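Tartrate dehydrogenase/decarboxylase (Pseudomonas putida, PDB 3FLK) oxidises tartrate to oxaloglycolate with NAD, converts meso-tartrate to D-glycerate and oxidatively decarboxylates D-malate to pyruvate, as a homodimer with one magnesium or manganese ion per subunit. Local coordinates at residues A[25-30]-A[354-359]; A[167-172]-A[204-209]; A[190-195]-A[223-228]; A[304-309]-A[324-329]. The protein carries 1 engineered substitution. All coordinates share one frame; numbering follows the deposited sequence.

How the interactions relate
The four contacts fall into two groups, well apart in the chain. Interactions 1 and 4 belong to one helical layer: helices 17-35, 299-313, 317-336 and 349-361 pack against one another, and the contacts touch. Both are van der Waals packing, but interaction 4 is buried, while interaction 1 runs from a buried apolar side to a partly exposed arginine. Interactions 2 and 3 share another region, where strand 186-191 leads into helix 199-211 and Asp204 links the contacts. Interaction 2 joins two helices through a salt bridge at a partly exposed margin over buried Val168 and Leu172; interaction 3, buried, is polar, building part of the metal, oxalate and cofactor site at the subunit interface.

Interaction 1: A[25-30]-A[354-359]; sequences IRVLEA and AAISDT
Arg26, Val27 and Ala30 meet Ala354, Ile356 and Ser357 in a nearly parallel helix-helix contact, which brings helix 17-35, near the start of the chain, beside helix 349-361 at its end. Over these segments the axes come within 9.0 Å of each other at an angle of 6°. The small Ser357 and Ala30 allow this: the CA atoms of Val27 and Ser357 are 4.9 Å apart, and Ser357 OG lies 3.4 Å from Ala30 CB. On the buried side both methyls of Val27 bear on the branch methyl of Ile356, with CG1 and CG2 each 4.0 Å from Ile356 CG2; Ile302 of helix 299-313 touches both residues. On the outer side Arg26 reaches across as an extended chain, CG opposite the backbone N (chi1 -175°), and lays a face of its guanidinium on Ala354. Ala354 CB sits toward the rim of that face, 3.5 Å from Arg26 NH2. Replaced by an alanine, Arg26 would probably leave Ala354 without its cover and Glu23, its salt-bridge partner one turn earlier, without its mate. The arginine's charge is thus engaged within its own helix, whereas across the contact its flat group serves as a packing surface.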
loop_
_atom_site.group_PDB
_atom_site.type_symbol
_atom_site.label_atom_id
_atom_site.label_comp_id
_atom_site.label_asym_id
_atom_site.label_seq_id
_atom_site.Cartn_x
_atom_site.Cartn_y
_atom_site.Cartn_z
ATOM N N ILE A 25 19.718 -17.288 16.994
ATOM C CA ILE A 25 20.819 -17.439 17.950
ATOM C C ILE A 25 21.718 -18.630 17.585
ATOM O O ILE A 25 22.945 -18.528 17.644
ATOM C CB ILE A 25 20.297 -17.540 19.408
ATOM C CG1 ILE A 25 19.663 -16.207 19.832
ATOM C CG2 ILE A 25 21.425 -17.931 20.376
ATOM C CD1 ILE A 25 18.754 -16.296 21.048
ATOM N N ARG A 26 21.098 -19.740 17.183
ATOM C CA ARG A 26 21.819 -20.938 16.741
ATOM C C ARG A 26 22.833 -20.610 15.641
ATOM O O ARG A 26 24.011 -20.957 15.754
ATOM C CB ARG A 26 20.823 -21.993 16.253
ATOM C CG ARG A 26 21.421 -23.344 15.883
ATOM C CD ARG A 26 20.337 -24.233 15.296
ATOM N NE ARG A 26 20.666 -25.655 15.377
ATOM C CZ ARG A 26 19.770 -26.633 15.283
ATOM N NH1 ARG A 26 18.483 -26.349 15.112
ATOM N NH2 ARG A 26 20.161 -27.898 15.364
ATOM N N VAL A 27 22.369 -19.939 14.587
ATOM C CA VAL A 27 23.220 -19.583 13.448
ATOM C C VAL A 27 24.282 -18.544 13.830
ATOM O O VAL A 27 25.421 -18.609 13.352
ATOM C CB VAL A 27 22.386 -19.091 12.234
ATOM C CG1 VAL A 27 23.290 -18.746 11.050
ATOM C CG2 VAL A 27 21.359 -20.143 11.824
ATOM N N LEU A 28 23.905 -17.593 14.686
ATOM C CA LEU A 28 24.844 -16.584 15.190
ATOM C C LEU A 28 25.970 -17.209 16.011
ATOM O O LEU A 28 27.129 -16.803 15.891
ATOM C CB LEU A 28 24.122 -15.521 16.023
ATOM C CG LEU A 28 23.261 -14.475 15.305
ATOM C CD1 LEU A 28 22.457 -13.684 16.319
ATOM C CD2 LEU A 28 24.108 -13.541 14.460
ATOM N N GLU A 29 25.623 -18.191 16.843
ATOM C CA GLU A 29 26.612 -18.910 17.651
ATOM C C GLU A 29 27.555 -19.744 16.780
ATOM O O GLU A 29 28.740 -19.860 17.082
ATOM C CB GLU A 29 25.928 -19.771 18.721
ATOM C CG GLU A 29 25.407 -18.962 19.916
ATOM C CD GLU A 29 24.561 -19.774 20.892
ATOM O OE1 GLU A 29 23.966 -20.799 20.489
ATOM O OE2 GLU A 29 24.479 -19.374 22.073
ATOM N N ALA A 30 27.026 -20.307 15.694
ATOM C CA ALA A 30 27.840 -21.018 14.709
ATOM C C ALA A 30 28.770 -20.059 13.963
ATOM O O ALA A 30 29.924 -20.393 13.684
ATOM C CB ALA A 30 26.958 -21.779 13.732
ATOM N N ALA A 354 18.805 -25.618 11.575
ATOM C CA ALA A 354 19.876 -26.616 11.582
ATOM C C ALA A 354 20.617 -26.702 10.247
ATOM O O ALA A 354 21.844 -26.818 10.224
ATOM C CB ALA A 354 19.319 -27.985 11.969
ATOM N N ALA A 355 19.869 -26.647 9.146
ATOM C CA ALA A 355 20.445 -26.714 7.801
ATOM C C ALA A 355 21.341 -25.513 7.476
ATOM O O ALA A 355 22.400 -25.671 6.868
ATOM C CB ALA A 355 19.341 -26.858 6.756
ATOM N N ILE A 356 20.914 -24.320 7.885
ATOM C CA ILE A 356 21.703 -23.103 7.669
ATOM C C ILE A 356 22.956 -23.118 8.547
ATOM O O ILE A 356 24.052 -22.803 8.078
ATOM C CB ILE A 356 20.862 -21.816 7.901
ATOM C CG1 ILE A 356 19.734 -21.730 6.865
ATOM C CG2 ILE A 356 21.747 -20.565 7.827
ATOM C CD1 ILE A 356 18.635 -20.727 7.194
ATOM N N SER A 357 22.785 -23.504 9.809
ATOM C CA SER A 357 23.889 -23.619 10.758
ATOM C C SER A 357 24.954 -24.615 10.279
ATOM O O SER A 357 26.153 -24.319 10.326
ATOM C CB SER A 357 23.360 -24.015 12.139
ATOM O OG SER A 357 24.362 -23.866 13.129
ATOM N N ASP A 358 24.511 -25.782 9.808
ATOM C CA ASP A 358 25.422 -26.808 9.296
ATOM C C ASP A 358 26.140 -26.373 8.020
ATOM O O ASP A 358 27.345 -26.594 7.877
ATOM C CB ASP A 358 24.687 -28.126 9.044
ATOM C CG ASP A 358 25.617 -29.231 8.568
ATOM O OD1 ASP A 358 26.676 -29.437 9.204
ATOM O OD2 ASP A 358 25.295 -29.887 7.554
ATOM N N THR A 359 25.394 -25.772 7.096
ATOM C CA THR A 359 25.955 -25.252 5.848
ATOM C C THR A 359 27.033 -24.204 6.137
ATOM O O THR A 359 28.098 -24.214 5.515
ATOM C CB THR A 359 24.849 -24.661 4.941
ATOM O OG1 THR A 359 23.884 -25.678 4.645
ATOM C CG2 THR A 359 25.422 -24.128 3.636
#

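Interaction 2: A[167-172]-A[204-209]; sequences GVDRIL and DKRTEA
Segments 167-172 and 204-209, of helices 165-181 and 199-211, cross at -46° where Asp169 faces Arg206 and Leu172 faces Thr207, their axes approaching to 9.8 Å. Arg206 grips the carboxylate side-on with two nitrogens, one for each oxygen. Its NE donates to Asp169 OD1 at 3.0 Å, nearly in the guanidinium plane, and its NH2 donates to Asp169 OD2 at 2.9 Å with a somewhat larger tilt. Both oxygens use their syn lone pairs, and the two flat groups are turned 33° from coplanarity. The arginine chain folds at chi2 and chi3, which brings NE and NH2 round to the aspartate. Water 1 donates to Asp169 OD1 and to the backbone O of Arg206, 2.7 Å from each, adding a second link. Beneath the ions, Val168 CG1 lies 3.6 Å from Arg206 CB, while Leu172 CD2 touches Thr207 OG1 at 3.6 Å, a hydroxyl already hydrogen-bonded to Trp203 O. A leucine in place of Arg206 is likely to leave the Asp169 charge without its mate and its carboxylate more loosely held. The carboxylate probably offsets the charge of Arg206, whose NH1 lies near the guanidinium of Arg165, at the partly exposed margin above a buried apolar floor.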
loop_
_atom_site.group_PDB
_atom_site.type_symbol
_atom_site.label_atom_id
_atom_site.label_comp_id
_atom_site.label_asym_id
_atom_site.label_seq_id
_atom_site.Cartn_x
_atom_site.Cartn_y
_atom_site.Cartn_z
ATOM N N GLY A 167 13.473 15.210 11.484
ATOM C CA GLY A 167 13.166 13.815 11.159
ATOM C C GLY A 167 13.115 13.505 9.672
ATOM O O GLY A 167 13.591 12.456 9.232
ATOM N N VAL A 168 12.527 14.410 8.896
ATOM C CA VAL A 168 12.430 14.232 7.452
ATOM C C VAL A 168 13.815 14.329 6.792
ATOM O O VAL A 168 14.187 13.465 5.994
ATOM C CB VAL A 168 11.405 15.213 6.813
ATOM C CG1 VAL A 168 11.543 15.244 5.299
ATOM C CG2 VAL A 168 9.972 14.823 7.207
ATOM N N ASP A 169 14.578 15.363 7.145
ATOM C CA ASP A 169 15.911 15.562 6.570
ATOM C C ASP A 169 16.863 14.393 6.832
ATOM O O ASP A 169 17.577 13.968 5.928
ATOM C CB ASP A 169 16.537 16.874 7.058
ATOM C CG ASP A 169 15.989 18.094 6.330
ATOM O OD1 ASP A 169 15.108 17.939 5.456
ATOM O OD2 ASP A 169 16.449 19.217 6.630
ATOM N N ARG A 170 16.857 13.876 8.058
ATOM C CA ARG A 170 17.794 12.820 8.447
ATOM C C ARG A 170 17.528 11.465 7.779
ATOM O O ARG A 170 18.470 10.733 7.480
ATOM C CB ARG A 170 17.903 12.691 9.973
ATOM C CG ARG A 170 16.650 12.202 10.684
ATOM C CD ARG A 170 16.874 12.174 12.184
ATOM N NE ARG A 170 15.711 11.659 12.902
ATOM C CZ ARG A 170 15.668 11.452 14.214
ATOM N NH1 ARG A 170 16.728 11.704 14.977
ATOM N NH2 ARG A 170 14.557 10.983 14.766
ATOM N N ILE A 171 16.259 11.133 7.541
ATOM C CA ILE A 171 15.932 9.904 6.811
ATOM C C ILE A 171 16.275 10.039 5.322
ATOM O O ILE A 171 16.781 9.095 4.712
ATOM C CB ILE A 171 14.453 9.419 7.042
ATOM C CG1 ILE A 171 14.271 7.966 6.577
ATOM C CG2 ILE A 171 13.435 10.340 6.368
ATOM C CD1 ILE A 171 14.971 6.935 7.463
ATOM N N LEU A 172 16.018 11.218 4.757
ATOM C CA LEU A 172 16.343 11.499 3.358
ATOM C C LEU A 172 17.851 11.484 3.139
ATOM O O LEU A 172 18.332 10.931 2.147
ATOM C CB LEU A 172 15.752 12.843 2.910
ATOM C CG LEU A 172 14.229 12.935 2.753
ATOM C CD1 LEU A 172 13.807 14.383 2.562
ATOM C CD2 LEU A 172 13.708 12.058 1.612
ATOM N N ASP A 204 7.943 16.122 -0.223
ATOM C CA ASP A 204 8.464 16.383 -1.572
ATOM C C ASP A 204 9.435 17.567 -1.607
ATOM O O ASP A 204 10.488 17.493 -2.245
ATOM C CB ASP A 204 7.319 16.629 -2.559
ATOM C CG ASP A 204 6.469 15.392 -2.807
ATOM O OD1 ASP A 204 6.747 14.330 -2.211
ATOM O OD2 ASP A 204 5.516 15.488 -3.609
ATOM N N LYS A 205 9.073 18.650 -0.920
ATOM C CA LYS A 205 9.906 19.852 -0.848
ATOM C C LYS A 205 11.270 19.554 -0.219
ATOM O O LYS A 205 12.306 19.988 -0.731
ATOM C CB LYS A 205 9.181 20.952 -0.066
ATOM C CG LYS A 205 9.696 22.354 -0.316
ATOM C CD LYS A 205 8.843 23.379 0.420
ATOM C CE LYS A 205 9.269 24.800 0.087
ATOM N NZ LYS A 205 8.291 25.798 0.615
ATOM N N ARG A 206 11.266 18.804 0.881
ATOM C CA ARG A 206 12.510 18.426 1.552
ATOM C C ARG A 206 13.333 17.424 0.734
ATOM O O ARG A 206 14.563 17.441 0.790
ATOM C CB ARG A 206 12.245 17.877 2.960
ATOM C CG ARG A 206 11.561 18.849 3.939
ATOM C CD ARG A 206 12.196 20.247 3.945
ATOM N NE ARG A 206 13.598 20.233 4.363
ATOM C CZ ARG A 206 14.458 21.227 4.152
ATOM N NH1 ARG A 206 14.074 22.330 3.516
ATOM N NH2 ARG A 206 15.713 21.113 4.569
ATOM N N THR A 207 12.652 16.558 -0.016
ATOM C CA THR A 207 13.314 15.594 -0.901
ATOM C C THR A 207 14.071 16.328 -2.011
ATOM O O THR A 207 15.244 16.042 -2.259
ATOM C CB THR A 207 12.316 14.576 -1.507
ATOM O OG1 THR A 207 11.547 13.974 -0.459
ATOM C CG2 THR A 207 13.055 13.479 -2.264
ATOM N N GLU A 208 13.396 17.284 -2.650
ATOM C CA GLU A 208 14.011 18.152 -3.659
ATOM C C GLU A 208 15.230 18.879 -3.102
ATOM O O GLU A 208 16.268 18.952 -3.761
ATOM C CB GLU A 208 12.999 19.173 -4.184
ATOM C CG GLU A 208 11.928 18.591 -5.089
ATOM C CD GLU A 208 10.756 19.540 -5.301
ATOM O OE1 GLU A 208 10.992 20.745 -5.549
ATOM O OE2 GLU A 208 9.596 19.072 -5.224
ATOM N N ALA A 209 15.096 19.401 -1.884
ATOM C CA ALA A 209 16.182 20.099 -1.197
ATOM C C ALA A 209 17.383 19.189 -0.928
ATOM O O ALA A 209 18.532 19.611 -1.075
ATOM C CB ALA A 209 15.680 20.717 0.099
HETATM O O HOH W 1 16.033 18.102 2.899
#

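Interaction 3: A[190-195]-A[223-228]; sequences ATKSNG and HIDILC. With MG (magnesium ion), chain I; NAI (1,4-dihydronicotinamide adenine dinucleotide), chain N; OXL (oxalate ion), chain O.
Thr191 and His223 form a parallel bridge where strands 186-191 and 218-223 end side by side, joined through helix 199-211 in a beta-alpha-beta crossover. Packing is closest here. Thr191 O takes a weak bond from Ile224 N, the first residue of helix 224-233, at 2.7 Å, and His223 CA approaches the same oxygen at 3.1 Å. Behind them Ala190 CB rests against Leu227 CD2 at 3.6 Å. The amide of Asn194 stacks over one face of the His223 ring, planes 12° apart; a chi1 of 47° folds it there. Thr191 and Ser193 hydroxyls are both hydrogen-bonded to Asp204.

On the other side direct packing gives way to water, metal and ligand, enclosed by the second subunit. Lys192 NZ donates to Asn194 OD1 at 2.9 Å and to oxalate O4 at 3.2 Å, and salt-bridges Asp249 of the second subunit. Water 2 accepts from Lys192 NZ and Asn194 ND2. Asn194 ND2 also reaches the NADH ribose hydroxyl O2D at 3.1 Å, almost straight (166°). Asp225 OD2 binds magnesium at 2.0 Å, with two oxalate oxygens, waters 3 and 4 and Asp249 of the second subunit completing the shell. Asp86 of that subunit hydrogen-bonds His223 NE2, while ND1, buried here, has no partner. The packed strand ends thus fix the loop and helix start carrying Lys192, Asn194 and Asp225 into a two-subunit site.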
loop_
_atom_site.group_PDB
_atom_site.type_symbol
_atom_site.label_atom_id
_atom_site.label_comp_id
_atom_site.label_asym_id
_atom_site.label_seq_id
_atom_site.Cartn_x
_atom_site.Cartn_y
_atom_site.Cartn_z
ATOM N N ALA A 190 8.714 7.633 -1.932
ATOM C CA ALA A 190 7.283 7.352 -1.838
ATOM C C ALA A 190 6.548 8.602 -1.372
ATOM O O ALA A 190 6.919 9.209 -0.365
ATOM C CB ALA A 190 7.017 6.186 -0.888
ATOM N N THR A 191 5.508 8.981 -2.106
ATOM C CA THR A 191 4.731 10.172 -1.767
ATOM C C THR A 191 3.220 9.981 -1.974
ATOM O O THR A 191 2.778 8.940 -2.456
ATOM C CB THR A 191 5.262 11.431 -2.531
ATOM O OG1 THR A 191 4.658 12.617 -1.996
ATOM C CG2 THR A 191 4.980 11.347 -4.022
ATOM N N LYS A 192 2.439 10.979 -1.568
ATOM C CA LYS A 192 1.018 11.071 -1.917
ATOM C C LYS A 192 0.599 12.532 -1.818
ATOM O O LYS A 192 -0.315 12.892 -1.072
ATOM C CB LYS A 192 0.142 10.169 -1.032
ATOM C CG LYS A 192 -1.154 9.704 -1.714
ATOM C CD LYS A 192 -0.878 9.195 -3.131
ATOM C CE LYS A 192 -2.055 8.456 -3.739
ATOM N NZ LYS A 192 -3.126 9.362 -4.242
ATOM N N SER A 193 1.298 13.363 -2.589
ATOM C CA SER A 193 1.177 14.816 -2.509
ATOM C C SER A 193 -0.038 15.384 -3.237
ATOM O O SER A 193 -0.158 16.601 -3.382
ATOM C CB SER A 193 2.470 15.484 -2.992
ATOM O OG SER A 193 2.999 14.824 -4.132
ATOM N N ASN A 194 -0.933 14.515 -3.701
ATOM C CA ASN A 194 -2.236 14.969 -4.173
ATOM C C ASN A 194 -3.303 14.880 -3.080
ATOM O O ASN A 194 -3.957 15.875 -2.773
ATOM C CB ASN A 194 -2.671 14.283 -5.483
ATOM C CG ASN A 194 -2.481 12.766 -5.473
ATOM O OD1 ASN A 194 -2.397 12.130 -4.422
ATOM N ND2 ASN A 194 -2.430 12.182 -6.667
ATOM N N GLY A 195 -3.442 13.700 -2.476
ATOM C CA GLY A 195 -4.462 13.449 -1.454
ATOM C C GLY A 195 -4.161 14.025 -0.080
ATOM O O GLY A 195 -5.052 14.560 0.581
ATOM N N HIS A 223 3.683 8.538 -6.435
ATOM C CA HIS A 223 2.546 8.410 -5.539
ATOM C C HIS A 223 2.456 6.954 -5.086
ATOM O O HIS A 223 2.731 6.041 -5.865
ATOM C CB HIS A 223 1.248 8.854 -6.218
ATOM C CG HIS A 223 1.185 10.324 -6.509
ATOM N ND1 HIS A 223 1.358 11.287 -5.538
ATOM C CD2 HIS A 223 0.945 10.993 -7.662
ATOM C CE1 HIS A 223 1.240 12.486 -6.081
ATOM N NE2 HIS A 223 0.986 12.336 -7.369
ATOM N N ILE A 224 2.083 6.754 -3.827
ATOM C CA ILE A 224 2.114 5.429 -3.204
ATOM C C ILE A 224 1.284 4.381 -3.955
ATOM O O ILE A 224 1.694 3.226 -4.048
ATOM C CB ILE A 224 1.767 5.484 -1.676
ATOM C CG1 ILE A 224 2.004 4.125 -0.993
ATOM C CG2 ILE A 224 0.338 5.990 -1.434
ATOM C CD1 ILE A 224 3.472 3.707 -0.904
ATOM N N ASP A 225 0.142 4.787 -4.508
ATOM C CA ASP A 225 -0.720 3.851 -5.232
ATOM C C ASP A 225 -0.034 3.254 -6.466
ATOM O O ASP A 225 0.005 2.032 -6.619
ATOM C CB ASP A 225 -2.101 4.453 -5.550
ATOM C CG ASP A 225 -2.036 5.709 -6.417
ATOM O OD1 ASP A 225 -0.950 6.301 -6.589
ATOM O OD2 ASP A 225 -3.103 6.108 -6.928
ATOM N N ILE A 226 0.540 4.107 -7.313
ATOM C CA ILE A 226 1.227 3.628 -8.512
ATOM C C ILE A 226 2.585 2.984 -8.193
ATOM O O ILE A 226 3.043 2.107 -8.925
ATOM C CB ILE A 226 1.350 4.729 -9.615
ATOM C CG1 ILE A 226 1.717 4.106 -10.970
ATOM C CG2 ILE A 226 2.351 5.819 -9.214
ATOM C CD1 ILE A 226 0.659 3.153 -11.546
ATOM N N LEU A 227 3.211 3.407 -7.097
ATOM C CA LEU A 227 4.448 2.788 -6.637
ATOM C C LEU A 227 4.218 1.311 -6.297
ATOM O O LEU A 227 4.975 0.449 -6.735
ATOM C CB LEU A 227 5.022 3.545 -5.436
ATOM C CG LEU A 227 6.337 3.084 -4.795
ATOM C CD1 LEU A 227 7.435 2.876 -5.819
ATOM C CD2 LEU A 227 6.784 4.096 -3.767
ATOM N N CYS A 228 3.163 1.033 -5.531
ATOM C CA CYS A 228 2.765 -0.345 -5.235
ATOM C C CYS A 228 2.516 -1.158 -6.507
ATOM O O CYS A 228 2.950 -2.306 -6.608
ATOM C CB CYS A 228 1.530 -0.366 -4.329
ATOM S SG CYS A 228 1.893 0.139 -2.637
HETATM MG MG MG I . -5.139 6.196 -7.079
HETATM P PA NAI N . -1.211 7.903 -13.400
HETATM O O1A NAI N . -2.355 6.996 -13.159
HETATM O O2A NAI N . -1.627 9.084 -14.188
HETATM O O5B NAI N . -0.048 7.125 -14.191
HETATM C C5B NAI N . 0.741 6.129 -13.582
HETATM C C4B NAI N . 1.396 5.241 -14.638
HETATM O O4B NAI N . 0.431 4.426 -15.277
HETATM C C3B NAI N . 2.079 6.056 -15.726
HETATM O O3B NAI N . 3.307 5.440 -16.039
HETATM C C2B NAI N . 1.123 5.990 -16.899
HETATM O O2B NAI N . 1.782 6.013 -18.146
HETATM C C1B NAI N . 0.363 4.693 -16.667
HETATM N N9A NAI N . -1.038 4.834 -17.091
HETATM C C8A NAI N . -2.030 5.529 -16.445
HETATM N N7A NAI N . -3.172 5.409 -17.156
HETATM C C5A NAI N . -2.928 4.649 -18.240
HETATM C C6A NAI N . -3.740 4.222 -19.284
HETATM N N6A NAI N . -5.038 4.518 -19.294
HETATM N N1A NAI N . -3.200 3.429 -20.278
HETATM C C2A NAI N . -1.865 3.068 -20.239
HETATM N N3A NAI N . -1.064 3.501 -19.198
HETATM C C4A NAI N . -1.589 4.276 -18.214
HETATM O O3 NAI N . -0.632 8.295 -11.951
HETATM P PN NAI N . 0.592 9.287 -11.629
HETATM O O1N NAI N . 1.584 9.230 -12.726
HETATM O O2N NAI N . 1.007 8.970 -10.247
HETATM O O5D NAI N . -0.117 10.730 -11.595
HETATM C C5D NAI N . -0.109 11.605 -12.705
HETATM C C4D NAI N . -1.062 12.768 -12.441
HETATM O O4D NAI N . -2.399 12.305 -12.359
HETATM C C3D NAI N . -0.766 13.477 -11.129
HETATM O O3D NAI N . -0.893 14.863 -11.342
HETATM C C2D NAI N . -1.850 12.984 -10.187
HETATM O O2D NAI N . -2.158 13.940 -9.201
HETATM C C1D NAI N . -3.004 12.726 -11.146
HETATM N N1N NAI N . -3.982 11.704 -10.714
HETATM C C2N NAI N . -5.315 11.988 -10.855
HETATM C C3N NAI N . -6.285 11.059 -10.482
HETATM C C7N NAI N . -7.719 11.305 -10.850
HETATM O O7N NAI N . -8.017 12.292 -11.811
HETATM N N7N NAI N . -8.683 10.587 -10.268
HETATM C C4N NAI N . -5.885 9.824 -9.969
HETATM C C5N NAI N . -4.525 9.537 -9.833
HETATM C C6N NAI N . -3.578 10.486 -10.214
HETATM C C1 OXL O . -7.343 8.254 -6.537
HETATM C C2 OXL O . -6.112 9.033 -6.360
HETATM O O1 OXL O . -7.258 7.111 -7.051
HETATM O O2 OXL O . -6.176 10.221 -5.963
HETATM O O3 OXL O . -8.438 8.736 -6.174
HETATM O O4 OXL O . -5.016 8.478 -6.611
HETATM O O HOH W 2 -2.422 9.343 -7.013
HETATM O O HOH W 3 -5.118 6.241 -9.116
HETATM O O HOH W 4 -5.796 4.191 -7.016
#

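Interaction 4: A[304-309]-A[324-329]; sequences SGALML and DDMLNA
A helical hairpin, formed by helices 299-313 and 317-336 with a short connection between them, brings Ala306 and Leu309 against Met326 and Leu327. The two segments run antiparallel at 163°, with their axes 9.2 Å apart at closest approach, and all the residues that touch are buried. Ala306 is the small residue at the crossing, and its methyl fits between two larger neighbours: Ala306 CB is 3.9 Å from Met326 CB and 3.7 Å from Leu327 CD2. Met326, present in the crystal as selenomethionine, reaches over helix 299-313. Its chain runs straight as far as the selenium and then bends at the last torsion (chi3 70°), which lays the terminal methyl on the backbone, with Met326 CE 3.6 Å from Ala306 N. The same methyl is 4.1 Å from Gly305 C, beside a residue that has no side chain to oppose it. At the bend, Met326 SE meets Leu309 CD1 at 3.8 Å, the two side chains crossing at about a right angle. One long side chain thereby spans Gly305 to Leu309, about a turn of the partner helix. Leu327 reaches Ala306 with a first torsion of -94°, well away from a staggered value, so its fit appears slightly strained. The apolar pair of helices does not stand alone: Leu28 of helix 17-35 packs on both Leu309 and Met326, and Leu360 of helix 349-361 covers Met326 and Ala329. On the far side of helix 299-313, Ser304 hydrogen-bonds the backbone of Glu281 in strand 278-282, anchoring the hairpin to the central sheet.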
loop_
_atom_site.group_PDB
_atom_site.type_symbol
_atom_site.label_atom_id
_atom_site.label_comp_id
_atom_site.label_asym_id
_atom_site.label_seq_id
_atom_site.Cartn_x
_atom_site.Cartn_y
_atom_site.Cartn_z
ATOM N N SER A 304 18.333 -11.026 9.801
ATOM C CA SER A 304 18.386 -9.905 10.757
ATOM C C SER A 304 19.619 -9.978 11.653
ATOM O O SER A 304 20.223 -8.952 11.973
ATOM C CB SER A 304 17.131 -9.861 11.631
ATOM O OG SER A 304 15.996 -9.506 10.869
ATOM N N GLY A 305 19.978 -11.198 12.052
ATOM C CA GLY A 305 21.173 -11.445 12.854
ATOM C C GLY A 305 22.446 -11.105 12.108
ATOM O O GLY A 305 23.366 -10.520 12.681
ATOM N N ALA A 306 22.494 -11.476 10.829
ATOM C CA ALA A 306 23.614 -11.133 9.957
ATOM C C ALA A 306 23.783 -9.617 9.831
ATOM O O ALA A 306 24.907 -9.107 9.884
ATOM C CB ALA A 306 23.445 -11.771 8.589
ATOM N N LEU A 307 22.664 -8.906 9.679
ATOM C CA LEU A 307 22.671 -7.441 9.637
ATOM C C LEU A 307 23.205 -6.850 10.938
ATOM O O LEU A 307 23.927 -5.851 10.919
ATOM C CB LEU A 307 21.269 -6.886 9.343
ATOM C CG LEU A 307 20.618 -7.213 7.994
ATOM C CD1 LEU A 307 19.235 -6.587 7.911
ATOM C CD2 LEU A 307 21.483 -6.758 6.822
HETATM N N MSE A 308 22.844 -7.479 12.055
HETATM C CA MSE A 308 23.298 -7.071 13.383
HETATM C C MSE A 308 24.819 -7.156 13.519
HETATM O O MSE A 308 25.450 -6.239 14.051
HETATM C CB MSE A 308 22.609 -7.911 14.462
HETATM C CG MSE A 308 22.974 -7.535 15.887
HETATM SE SE MSE A 308 21.785 -8.354 17.179
HETATM C CE MSE A 308 22.585 -7.674 18.792
ATOM N N LEU A 309 25.397 -8.254 13.032
ATOM C CA LEU A 309 26.845 -8.455 13.086
ATOM C C LEU A 309 27.574 -7.470 12.182
ATOM O O LEU A 309 28.622 -6.939 12.553
ATOM C CB LEU A 309 27.217 -9.896 12.714
ATOM C CG LEU A 309 26.736 -11.027 13.630
ATOM C CD1 LEU A 309 27.326 -12.357 13.171
ATOM C CD2 LEU A 309 27.079 -10.764 15.098
ATOM N N ASP A 324 28.702 -12.188 5.714
ATOM C CA ASP A 324 28.781 -12.731 4.358
ATOM C C ASP A 324 28.568 -14.245 4.319
ATOM O O ASP A 324 27.909 -14.754 3.414
ATOM C CB ASP A 324 30.121 -12.361 3.703
ATOM C CG ASP A 324 30.300 -10.853 3.519
ATOM O OD1 ASP A 324 29.415 -10.065 3.930
ATOM O OD2 ASP A 324 31.346 -10.453 2.961
ATOM N N ASP A 325 29.122 -14.955 5.301
ATOM C CA ASP A 325 28.958 -16.409 5.398
ATOM C C ASP A 325 27.525 -16.806 5.735
ATOM O O ASP A 325 27.036 -17.835 5.268
ATOM C CB ASP A 325 29.926 -17.005 6.424
ATOM C CG ASP A 325 31.331 -17.194 5.867
ATOM O OD1 ASP A 325 31.568 -16.869 4.683
ATOM O OD2 ASP A 325 32.201 -17.674 6.621
HETATM N N MSE A 326 26.859 -15.987 6.547
HETATM C CA MSE A 326 25.459 -16.216 6.896
HETATM C C MSE A 326 24.545 -16.058 5.684
HETATM O O MSE A 326 23.638 -16.863 5.480
HETATM C CB MSE A 326 25.027 -15.302 8.043
HETATM C CG MSE A 326 25.612 -15.726 9.378
HETATM SE SE MSE A 326 25.186 -14.558 10.863
HETATM C CE MSE A 326 23.282 -14.965 11.022
ATOM N N LEU A 327 24.807 -15.034 4.874
ATOM C CA LEU A 327 24.076 -14.830 3.625
ATOM C C LEU A 327 24.352 -15.949 2.624
ATOM O O LEU A 327 23.440 -16.411 1.945
ATOM C CB LEU A 327 24.400 -13.462 3.014
ATOM C CG LEU A 327 23.484 -12.274 3.347
ATOM C CD1 LEU A 327 22.108 -12.421 2.684
ATOM C CD2 LEU A 327 23.342 -12.046 4.851
ATOM N N ASN A 328 25.611 -16.373 2.549
ATOM C CA ASN A 328 26.021 -17.510 1.727
ATOM C C ASN A 328 25.257 -18.775 2.126
ATOM O O ASN A 328 24.719 -19.474 1.269
ATOM C CB ASN A 328 27.538 -17.729 1.848
ATOM C CG ASN A 328 28.106 -18.631 0.752
ATOM O OD1 ASN A 328 27.376 -19.313 0.036
ATOM N ND2 ASN A 328 29.429 -18.636 0.628
ATOM N N ALA A 329 25.198 -19.040 3.430
ATOM C CA ALA A 329 24.491 -20.204 3.969
ATOM C C ALA A 329 22.988 -20.151 3.675
ATOM O O ALA A 329 22.389 -21.161 3.307
ATOM C CB ALA A 329 24.745 -20.333 5.468
#